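PDB 3GG7: uncharacterized protein from Deinococcus radiodurans, which binds manganese and, as a member of the TatD family of metal-dependent hydrolases, probably cleaves ester bonds, although its substrate is unknown. Local coordinates for residues D5-L10 and L192-G197; I109-E114 and E137-S142; T144-W149 and W166-P171. All blocks are in the same frame, centred on the assembly; numbering follows the deposited sequence.

Interaction 1. Residues D5-L10 and L192-G197. With MN (manganese (II) ion), chain B.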
loop_
_atom_site.group_PDB
_atom_site.type_symbol
_atom_site.label_atom_id
_atom_site.label_comp_id
_atom_site.label_asym_id
_atom_site.label_seq_id
_atom_site.Cartn_x
_atom_site.Cartn_y
_atom_site.Cartn_z
ATOM N N ASP A 5 0.887 -5.329 -8.711
ATOM C CA ASP A 5 1.209 -3.978 -8.243
ATOM C C ASP A 5 0.280 -3.729 -7.054
ATOM O O ASP A 5 -0.889 -3.358 -7.242
ATOM C CB ASP A 5 0.971 -2.902 -9.313
ATOM C CG ASP A 5 1.310 -1.505 -8.819
ATOM O OD1 ASP A 5 1.530 -1.291 -7.589
ATOM O OD2 ASP A 5 1.377 -0.584 -9.654
ATOM N N PHE A 6 0.785 -3.934 -5.845
ATOM C CA PHE A 6 -0.075 -3.955 -4.684
ATOM C C PHE A 6 -0.190 -2.605 -3.969
ATOM O O PHE A 6 -0.534 -2.562 -2.798
ATOM C CB PHE A 6 0.336 -5.074 -3.713
ATOM C CG PHE A 6 -0.831 -5.795 -3.114
ATOM C CD1 PHE A 6 -1.591 -6.626 -3.916
ATOM C CD2 PHE A 6 -1.224 -5.606 -1.799
ATOM C CE1 PHE A 6 -2.674 -7.282 -3.397
ATOM C CE2 PHE A 6 -2.333 -6.269 -1.291
ATOM C CZ PHE A 6 -3.026 -7.115 -2.077
ATOM N N HIS A 7 -0.010 -1.510 -4.691
ATOM C CA HIS A 7 -0.347 -0.185 -4.204
ATOM C C HIS A 7 -0.197 0.791 -5.347
ATOM O O HIS A 7 0.923 1.210 -5.675
ATOM C CB HIS A 7 0.566 0.213 -3.046
ATOM C CG HIS A 7 0.302 1.577 -2.492
ATOM N ND1 HIS A 7 -0.318 1.772 -1.282
ATOM C CD2 HIS A 7 0.561 2.821 -2.988
ATOM C CE1 HIS A 7 -0.420 3.071 -1.047
ATOM N NE2 HIS A 7 0.123 3.727 -2.050
ATOM N N VAL A 8 -1.328 1.172 -5.942
ATOM C CA VAL A 8 -1.341 2.110 -7.047
ATOM C C VAL A 8 -2.617 2.956 -7.045
ATOM O O VAL A 8 -3.687 2.474 -6.686
ATOM C CB VAL A 8 -1.100 1.389 -8.384
ATOM C CG1 VAL A 8 -2.217 0.338 -8.695
ATOM C CG2 VAL A 8 -0.952 2.373 -9.538
ATOM N N HIS A 9 -2.479 4.226 -7.420
ATOM C CA HIS A 9 -3.589 5.165 -7.423
ATOM C C HIS A 9 -4.189 5.240 -8.810
ATOM O O HIS A 9 -3.976 6.227 -9.526
ATOM C CB HIS A 9 -3.135 6.541 -6.939
ATOM C CG HIS A 9 -2.559 6.524 -5.555
ATOM N ND1 HIS A 9 -3.287 6.893 -4.445
ATOM C CD2 HIS A 9 -1.326 6.195 -5.101
ATOM C CE1 HIS A 9 -2.536 6.770 -3.366
ATOM N NE2 HIS A 9 -1.335 6.366 -3.734
ATOM N N LEU A 10 -4.945 4.220 -9.198
ATOM C CA LEU A 10 -5.588 4.250 -10.529
ATOM C C LEU A 10 -6.424 5.497 -10.720
ATOM O O LEU A 10 -6.444 6.054 -11.823
ATOM C CB LEU A 10 -6.493 3.051 -10.756
ATOM C CG LEU A 10 -5.892 1.686 -10.744
ATOM C CD1 LEU A 10 -7.028 0.734 -11.145
ATOM C CD2 LEU A 10 -4.723 1.578 -11.733
ATOM N N LEU A 192 5.867 -7.961 -1.118
ATOM C CA LEU A 192 4.991 -7.726 -2.267
ATOM C C LEU A 192 5.641 -6.634 -3.090
ATOM O O LEU A 192 6.493 -5.885 -2.606
ATOM C CB LEU A 192 3.601 -7.257 -1.775
ATOM C CG LEU A 192 2.920 -8.188 -0.779
ATOM C CD1 LEU A 192 1.687 -7.536 -0.213
ATOM C CD2 LEU A 192 2.609 -9.565 -1.406
ATOM N N THR A 193 5.207 -6.510 -4.339
ATOM C CA THR A 193 5.712 -5.499 -5.255
ATOM C C THR A 193 4.642 -4.413 -5.464
ATOM O O THR A 193 3.471 -4.718 -5.440
ATOM C CB THR A 193 6.101 -6.135 -6.605
ATOM O OG1 THR A 193 5.064 -7.006 -7.058
ATOM C CG2 THR A 193 7.402 -6.960 -6.484
ATOM N N GLU A 194 5.068 -3.177 -5.702
ATOM C CA GLU A 194 4.155 -2.040 -5.970
ATOM C C GLU A 194 4.816 -1.045 -6.910
ATOM O O GLU A 194 6.029 -1.134 -7.136
ATOM C CB GLU A 194 3.798 -1.310 -4.665
ATOM C CG GLU A 194 4.980 -0.569 -3.997
ATOM C CD GLU A 194 4.544 0.397 -2.876
ATOM O OE1 GLU A 194 3.806 -0.028 -1.968
ATOM O OE2 GLU A 194 4.918 1.588 -2.946
ATOM N N THR A 195 4.060 -0.084 -7.438
ATOM C CA THR A 195 4.622 1.104 -8.072
ATOM C C THR A 195 4.339 2.423 -7.342
ATOM O O THR A 195 5.124 3.347 -7.417
ATOM C CB THR A 195 4.153 1.319 -9.512
ATOM O OG1 THR A 195 2.733 1.575 -9.540
ATOM C CG2 THR A 195 4.516 0.130 -10.405
ATOM N N ASP A 196 3.174 2.546 -6.705
ATOM C CA ASP A 196 2.702 3.830 -6.224
ATOM C C ASP A 196 2.551 4.868 -7.353
ATOM O O ASP A 196 2.687 6.084 -7.114
ATOM C CB ASP A 196 3.585 4.399 -5.105
ATOM C CG ASP A 196 2.845 5.412 -4.233
ATOM O OD1 ASP A 196 1.597 5.335 -4.140
ATOM O OD2 ASP A 196 3.519 6.279 -3.623
ATOM N N GLY A 197 2.260 4.415 -8.572
ATOM C CA GLY A 197 1.919 5.347 -9.638
ATOM C C GLY A 197 0.635 6.067 -9.278
ATOM O O GLY A 197 -0.195 5.533 -8.537
HETATM MN MN MN B . 0.225 5.799 -2.446
HETATM O O HOH W 1 1.783 6.909 -1.745
#
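Asp5 reaches across to Thr195 with both carboxylate oxygens. From CB its CG lies anti to the backbone N (chi1 -180°), which sends the carboxylate over to the 192-197 chain. OD1 accepts the Thr195 N-H at 2.8 Å from above the carboxylate plane, while His7 N, two residues on, reaches the same oxygen from the opposite face and closes an Asx turn. OD2 takes the Thr195 hydroxyl on its syn side, OG1 to OD2 2.6 Å; that OG1 in turn accepts from Gly197 N in an ST turn. With an alanine here both acceptors go, and Thr195 N, its hydroxyl and His7 N would probably lose their mates, leaving the loop that carries Asp196 less firmly placed. Backbone bonds run the length of the contact: Phe6 N to Thr193 O, Asp196 N to His7 O and His9 N to Gly197 O. Beyond them His7 NE2 and His9 NE2 each bind manganese at 2.1 Å, and Asp196 OD1 binds it at 2.2 Å, lying in plane at the edge of both imidazoles. The Asp196 carboxylate is turned 63° from the His7 ring, and its OD2 receives a hydrogen bond from the metal-bound water. Glu86 completes the site, and Ser122 holds His7 ND1. The first and eighth barrel strands thus meet around the His-X-His motif and late aspartate typical of TatD-type metal-dependent hydrolases.

Interaction 2. Residues I109-E114 and E137-S142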
loop_
_atom_site.group_PDB
_atom_site.type_symbol
_atom_site.label_atom_id
_atom_site.label_comp_id
_atom_site.label_asym_id
_atom_site.label_seq_id
_atom_site.Cartn_x
_atom_site.Cartn_y
_atom_site.Cartn_z
ATOM N N ILE A 109 -9.547 4.611 12.083
ATOM C CA ILE A 109 -9.545 3.638 11.017
ATOM C C ILE A 109 -9.170 2.262 11.564
ATOM O O ILE A 109 -9.837 1.290 11.263
ATOM C CB ILE A 109 -8.643 4.083 9.856
ATOM C CG1 ILE A 109 -9.414 5.136 9.023
ATOM C CG2 ILE A 109 -8.244 2.899 9.003
ATOM C CD1 ILE A 109 -8.631 5.820 7.926
ATOM N N LEU A 110 -8.125 2.191 12.376
ATOM C CA LEU A 110 -7.689 0.910 12.924
ATOM C C LEU A 110 -8.765 0.301 13.812
ATOM O O LEU A 110 -9.043 -0.886 13.707
ATOM C CB LEU A 110 -6.378 1.070 13.683
ATOM C CG LEU A 110 -5.170 1.479 12.849
ATOM C CD1 LEU A 110 -3.945 1.605 13.725
ATOM C CD2 LEU A 110 -4.884 0.470 11.718
ATOM N N ARG A 111 -9.412 1.127 14.616
ATOM C CA ARG A 111 -10.483 0.639 15.473
ATOM C C ARG A 111 -11.681 0.107 14.667
ATOM O O ARG A 111 -12.209 -0.965 14.983
ATOM C CB ARG A 111 -10.897 1.717 16.466
ATOM C CG ARG A 111 -9.819 2.023 17.499
ATOM C CD ARG A 111 -10.427 2.598 18.765
ATOM N NE ARG A 111 -9.492 3.405 19.550
ATOM C CZ ARG A 111 -8.425 2.945 20.209
ATOM N NH1 ARG A 111 -8.084 1.651 20.185
ATOM N NH2 ARG A 111 -7.672 3.798 20.902
ATOM N N ARG A 112 -12.074 0.816 13.600
ATOM C CA ARG A 112 -13.187 0.367 12.758
ATOM C C ARG A 112 -12.811 -0.913 12.034
ATOM O O ARG A 112 -13.636 -1.819 11.900
ATOM C CB ARG A 112 -13.609 1.435 11.756
ATOM C CG ARG A 112 -14.046 2.752 12.393
ATOM C CD ARG A 112 -15.351 2.639 13.170
ATOM N NE ARG A 112 -15.189 2.034 14.494
ATOM C CZ ARG A 112 -14.666 2.635 15.568
ATOM N NH1 ARG A 112 -14.584 1.965 16.716
ATOM N NH2 ARG A 112 -14.212 3.886 15.515
ATOM N N CYS A 113 -11.549 -1.035 11.609
ATOM C CA CYS A 113 -11.086 -2.278 10.997
ATOM C C CYS A 113 -11.246 -3.431 11.990
ATOM O O CYS A 113 -11.773 -4.473 11.646
ATOM C CB CYS A 113 -9.648 -2.191 10.544
ATOM S SG CYS A 113 -9.445 -1.176 9.035
ATOM N N GLU A 114 -10.833 -3.210 13.232
ATOM C CA GLU A 114 -10.999 -4.246 14.268
ATOM C C GLU A 114 -12.475 -4.620 14.438
ATOM O O GLU A 114 -12.821 -5.823 14.472
ATOM C CB GLU A 114 -10.402 -3.793 15.597
ATOM C CG GLU A 114 -10.535 -4.848 16.680
ATOM C CD GLU A 114 -9.906 -4.462 17.994
ATOM O OE1 GLU A 114 -8.911 -3.686 18.019
ATOM O OE2 GLU A 114 -10.403 -4.983 19.019
ATOM N N GLU A 137 0.878 -1.691 17.085
ATOM C CA GLU A 137 1.071 -2.500 18.305
ATOM C C GLU A 137 -0.121 -2.351 19.249
ATOM O O GLU A 137 -0.513 -3.312 19.923
ATOM C CB GLU A 137 2.352 -2.121 19.026
ATOM C CG GLU A 137 2.646 -3.082 20.157
ATOM C CD GLU A 137 4.064 -3.023 20.643
ATOM O OE1 GLU A 137 4.466 -3.985 21.335
ATOM O OE2 GLU A 137 4.769 -2.040 20.347
ATOM N N ALA A 138 -0.704 -1.157 19.290
ATOM C CA ALA A 138 -1.847 -0.859 20.146
ATOM C C ALA A 138 -3.167 -1.410 19.601
ATOM O O ALA A 138 -4.162 -1.504 20.327
ATOM C CB ALA A 138 -1.958 0.643 20.351
ATOM N N ASN A 139 -3.168 -1.764 18.314
ATOM C CA ASN A 139 -4.361 -2.225 17.618
ATOM C C ASN A 139 -4.062 -3.477 16.797
ATOM O O ASN A 139 -4.231 -3.456 15.581
ATOM C CB ASN A 139 -4.843 -1.118 16.649
ATOM C CG ASN A 139 -5.344 0.117 17.360
ATOM O OD1 ASN A 139 -6.519 0.195 17.727
ATOM N ND2 ASN A 139 -4.467 1.105 17.543
ATOM N N PRO A 140 -3.615 -4.584 17.448
ATOM C CA PRO A 140 -3.209 -5.785 16.718
ATOM C C PRO A 140 -4.347 -6.513 16.012
ATOM O O PRO A 140 -4.084 -7.259 15.081
ATOM C CB PRO A 140 -2.604 -6.687 17.815
ATOM C CG PRO A 140 -3.250 -6.247 19.031
ATOM C CD PRO A 140 -3.473 -4.774 18.901
ATOM N N ARG A 141 -5.593 -6.265 16.401
ATOM C CA ARG A 141 -6.725 -6.933 15.761
ATOM C C ARG A 141 -7.298 -6.154 14.564
ATOM O O ARG A 141 -8.312 -6.554 13.999
ATOM C CB ARG A 141 -7.823 -7.185 16.789
ATOM C CG ARG A 141 -7.432 -8.188 17.845
ATOM C CD ARG A 141 -8.587 -8.437 18.765
ATOM N NE ARG A 141 -8.190 -9.287 19.881
ATOM C CZ ARG A 141 -7.823 -8.856 21.090
ATOM N NH1 ARG A 141 -7.798 -7.556 21.385
ATOM N NH2 ARG A 141 -7.481 -9.743 22.019
ATOM N N SER A 142 -6.622 -5.074 14.168
ATOM C CA SER A 142 -7.046 -4.287 13.000
ATOM C C SER A 142 -6.820 -5.028 11.680
ATOM O O SER A 142 -7.433 -4.696 10.651
ATOM C CB SER A 142 -6.343 -2.930 12.969
ATOM O OG SER A 142 -4.947 -3.080 13.016
#
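Leu110 and Ser142 meet where helix 99-115 packs against the turn that follows helix 129-138, on the outer, helical layer of the TIM-barrel fold. Leu110 straddles the turn: CD1 approaches Asn139 ND2 at 3.9 Å, and CD2 comes to 3.8 Å from Ser142 OG, with the leucine and asparagine side chains crossing at about a right angle. One helical turn on, Cys113 CB lies 3.3 Å from Ser142 O. The backbone closes in here too, Glu114 CA directing its hydrogen at Arg141 O across 3.6 Å. Glu114 keeps CG anti to its own N (chi1 -179°) and extends beyond it, which lays CG and CD against Arg141 CB. Their opposite charges are near each other but not in contact, with the carboxylate and guanidinium planes 55° apart. On the solvent side Arg111 crosses Asn139 at about a right angle, its aliphatic CG 3.8 Å from Asn139 OD1.

In the next shell, Asn139 ND2 is bonded back to Cys135 O in the preceding helix, which fixes the amide that Leu110 touches. Strand 119-124 lies beneath: Leu121 touches Leu110, Cys113 and Ser142, and the backbone of Ser142 bonds to that of Arg119. The contact therefore joins the C-terminal part of helix 99-115 to the turn after helix 129-138, over the strand that lies between the two helices in the chain. The turn itself is tied by Asn139 O, which accepts both from Ser142 N and, at 2.7 Å, from Ser142 OG, the hydroxyl approaching almost straight on to the carbonyl.

Interaction 3. Residues T144-W149 and W166-P171; sequences TPILHW and WFSVGP
Leu147 and Phe167 lie side by side and point the same way, with Leu147 CD1 4.0 Å from Phe167 CE1; both face outward, where helix 154-162 covers them through Ala160. The other face carries Ile146, His148, Trp166 and Ser168. There Thr144 CG2 comes obliquely to the indole, 3.5 Å from Trp166 CD1, and Ile146 sends its branches apart: CG1 anti to the carbonyl carbon (chi1 -53°) toward Trp166 CB, CG2 toward Ser168 N at 3.6 Å. Helix 227-243 also touches Trp166. These are adjacent parallel strands of a beta-alpha-beta crossover in the TIM barrel, with helix 154-162 as the connection and the short strand axes turned 30° from each other. Trp166 N bonds to Pro145 O, Leu147 N to Trp166 O, Ser168 N to Leu147 O and Trp149 N to Ser168 O. A water donates to both Leu147 O and Ser168 O, at 2.8 Å each. Nearer the metal end, Ser168 OG sits 3.5 Å from His148 CB. Glu194 ties this pair together, one carboxylate oxygen bonded to Ser168 OG and the other to His148 ND1, while the His148 ring stacks on that of His7.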
loop_
_atom_site.group_PDB
_atom_site.type_symbol
_atom_site.label_atom_id
_atom_site.label_comp_id
_atom_site.label_asym_id
_atom_site.label_seq_id
_atom_site.Cartn_x
_atom_site.Cartn_y
_atom_site.Cartn_z
ATOM N N THR A 144 -3.972 -7.220 8.941
ATOM C CA THR A 144 -2.614 -7.485 8.461
ATOM C C THR A 144 -2.033 -6.219 7.860
ATOM O O THR A 144 -2.542 -5.745 6.835
ATOM C CB THR A 144 -2.573 -8.612 7.403
ATOM O OG1 THR A 144 -3.141 -9.789 7.979
ATOM C CG2 THR A 144 -1.111 -8.893 6.926
ATOM N N PRO A 145 -1.001 -5.640 8.489
ATOM C CA PRO A 145 -0.471 -4.369 8.011
ATOM C C PRO A 145 0.606 -4.537 6.977
ATOM O O PRO A 145 1.603 -5.237 7.205
ATOM C CB PRO A 145 0.112 -3.728 9.276
ATOM C CG PRO A 145 0.449 -4.867 10.194
ATOM C CD PRO A 145 -0.399 -6.048 9.776
ATOM N N ILE A 146 0.437 -3.899 5.828
ATOM C CA ILE A 146 1.487 -3.837 4.839
ATOM C C ILE A 146 2.080 -2.447 4.859
ATOM O O ILE A 146 1.367 -1.457 4.635
ATOM C CB ILE A 146 0.942 -4.069 3.410
ATOM C CG1 ILE A 146 0.125 -5.356 3.335
ATOM C CG2 ILE A 146 2.102 -4.105 2.428
ATOM C CD1 ILE A 146 -0.742 -5.450 2.035
ATOM N N LEU A 147 3.378 -2.352 5.090
ATOM C CA LEU A 147 4.025 -1.076 5.034
ATOM C C LEU A 147 4.435 -0.823 3.608
ATOM O O LEU A 147 5.311 -1.482 3.047
ATOM C CB LEU A 147 5.222 -1.028 6.004
ATOM C CG LEU A 147 4.804 -1.272 7.443
ATOM C CD1 LEU A 147 6.050 -1.132 8.319
ATOM C CD2 LEU A 147 3.746 -0.310 7.902
ATOM N N HIS A 148 3.773 0.155 2.997
ATOM C CA HIS A 148 4.021 0.503 1.603
ATOM C C HIS A 148 5.196 1.497 1.517
ATOM O O HIS A 148 5.286 2.437 2.306
ATOM C CB HIS A 148 2.719 1.039 0.984
ATOM C CG HIS A 148 2.826 2.410 0.400
ATOM N ND1 HIS A 148 3.433 2.658 -0.812
ATOM C CD2 HIS A 148 2.367 3.605 0.844
ATOM C CE1 HIS A 148 3.366 3.955 -1.071
ATOM N NE2 HIS A 148 2.732 4.548 -0.078
ATOM N N TRP A 149 6.118 1.216 0.599
ATOM C CA TRP A 149 7.310 2.041 0.364
ATOM C C TRP A 149 7.991 2.445 1.678
ATOM O O TRP A 149 8.185 3.634 1.964
ATOM C CB TRP A 149 6.934 3.277 -0.462
ATOM C CG TRP A 149 8.095 4.038 -1.085
ATOM C CD1 TRP A 149 9.438 3.943 -0.778
ATOM C CD2 TRP A 149 7.995 5.032 -2.115
ATOM N NE1 TRP A 149 10.157 4.822 -1.548
ATOM C CE2 TRP A 149 9.303 5.504 -2.373
ATOM C CE3 TRP A 149 6.916 5.581 -2.836
ATOM C CZ2 TRP A 149 9.566 6.485 -3.328
ATOM C CZ3 TRP A 149 7.180 6.564 -3.778
ATOM C CH2 TRP A 149 8.499 7.002 -4.019
ATOM N N TRP A 166 3.929 -6.838 6.810
ATOM C CA TRP A 166 4.375 -7.154 5.462
ATOM C C TRP A 166 4.888 -5.878 4.799
ATOM O O TRP A 166 4.771 -4.807 5.388
ATOM C CB TRP A 166 3.234 -7.741 4.630
ATOM C CG TRP A 166 2.702 -9.074 5.095
ATOM C CD1 TRP A 166 2.323 -9.431 6.351
ATOM C CD2 TRP A 166 2.452 -10.189 4.267
ATOM N NE1 TRP A 166 1.867 -10.728 6.362
ATOM C CE2 TRP A 166 1.926 -11.212 5.084
ATOM C CE3 TRP A 166 2.632 -10.430 2.900
ATOM C CZ2 TRP A 166 1.584 -12.462 4.585
ATOM C CZ3 TRP A 166 2.268 -11.673 2.405
ATOM C CH2 TRP A 166 1.779 -12.676 3.255
ATOM N N PHE A 167 5.441 -5.980 3.590
ATOM C CA PHE A 167 6.060 -4.867 2.906
ATOM C C PHE A 167 5.760 -4.906 1.440
ATOM O O PHE A 167 5.904 -5.955 0.827
ATOM C CB PHE A 167 7.595 -4.901 3.126
ATOM C CG PHE A 167 7.958 -5.018 4.564
ATOM C CD1 PHE A 167 8.107 -3.872 5.349
ATOM C CD2 PHE A 167 8.046 -6.262 5.167
ATOM C CE1 PHE A 167 8.370 -3.971 6.695
ATOM C CE2 PHE A 167 8.295 -6.376 6.525
ATOM C CZ PHE A 167 8.476 -5.220 7.288
ATOM N N SER A 168 5.363 -3.771 0.864
ATOM C CA SER A 168 5.288 -3.663 -0.568
ATOM C C SER A 168 6.368 -2.700 -1.020
ATOM O O SER A 168 6.498 -1.596 -0.516
ATOM C CB SER A 168 3.866 -3.277 -1.060
ATOM O OG SER A 168 3.407 -2.055 -0.495
ATOM N N VAL A 169 7.181 -3.169 -1.954
ATOM C CA VAL A 169 8.396 -2.477 -2.327
ATOM C C VAL A 169 8.293 -2.071 -3.780
ATOM O O VAL A 169 7.710 -2.800 -4.603
ATOM C CB VAL A 169 9.671 -3.344 -2.045
ATOM C CG1 VAL A 169 9.704 -3.802 -0.593
ATOM C CG2 VAL A 169 9.753 -4.533 -2.973
ATOM N N GLY A 170 8.836 -0.900 -4.086
ATOM C CA GLY A 170 8.716 -0.286 -5.386
ATOM C C GLY A 170 10.022 -0.049 -6.104
ATOM O O GLY A 170 11.092 -0.457 -5.632
ATOM N N PRO A 171 9.957 0.628 -7.252
ATOM C CA PRO A 171 11.144 0.850 -8.083
ATOM C C PRO A 171 12.306 1.569 -7.398
ATOM O O PRO A 171 13.470 1.232 -7.653
ATOM C CB PRO A 171 10.599 1.712 -9.218
ATOM C CG PRO A 171 9.158 1.271 -9.351
ATOM C CD PRO A 171 8.719 1.054 -7.932
HETATM O O HOH W 2 7.907 -1.366 1.918
#

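How the interactions relate
Interactions 1 and 3 have centres 9 Å apart and meet at the metal end of the barrel. Strand 191-193 continues the sheet of interaction 3, with Leu192 N 2.8 Å from Phe167 O. His7 NE2 lies 3.4 Å from His148 NE2, so the manganese ligands of interaction 1 border a histidine predicted to bind a second cation; no metal is modelled there, and the His148 side chain is about 4 Å from the manganese. Interaction 2 lies on the outer layer, its centre 23 Å from that of interaction 1 and 18 Å from that of interaction 3. Its second segment leads directly into strand 143-148. Interactions 2 and 3 are both nested within the chain loop closed by interaction 1.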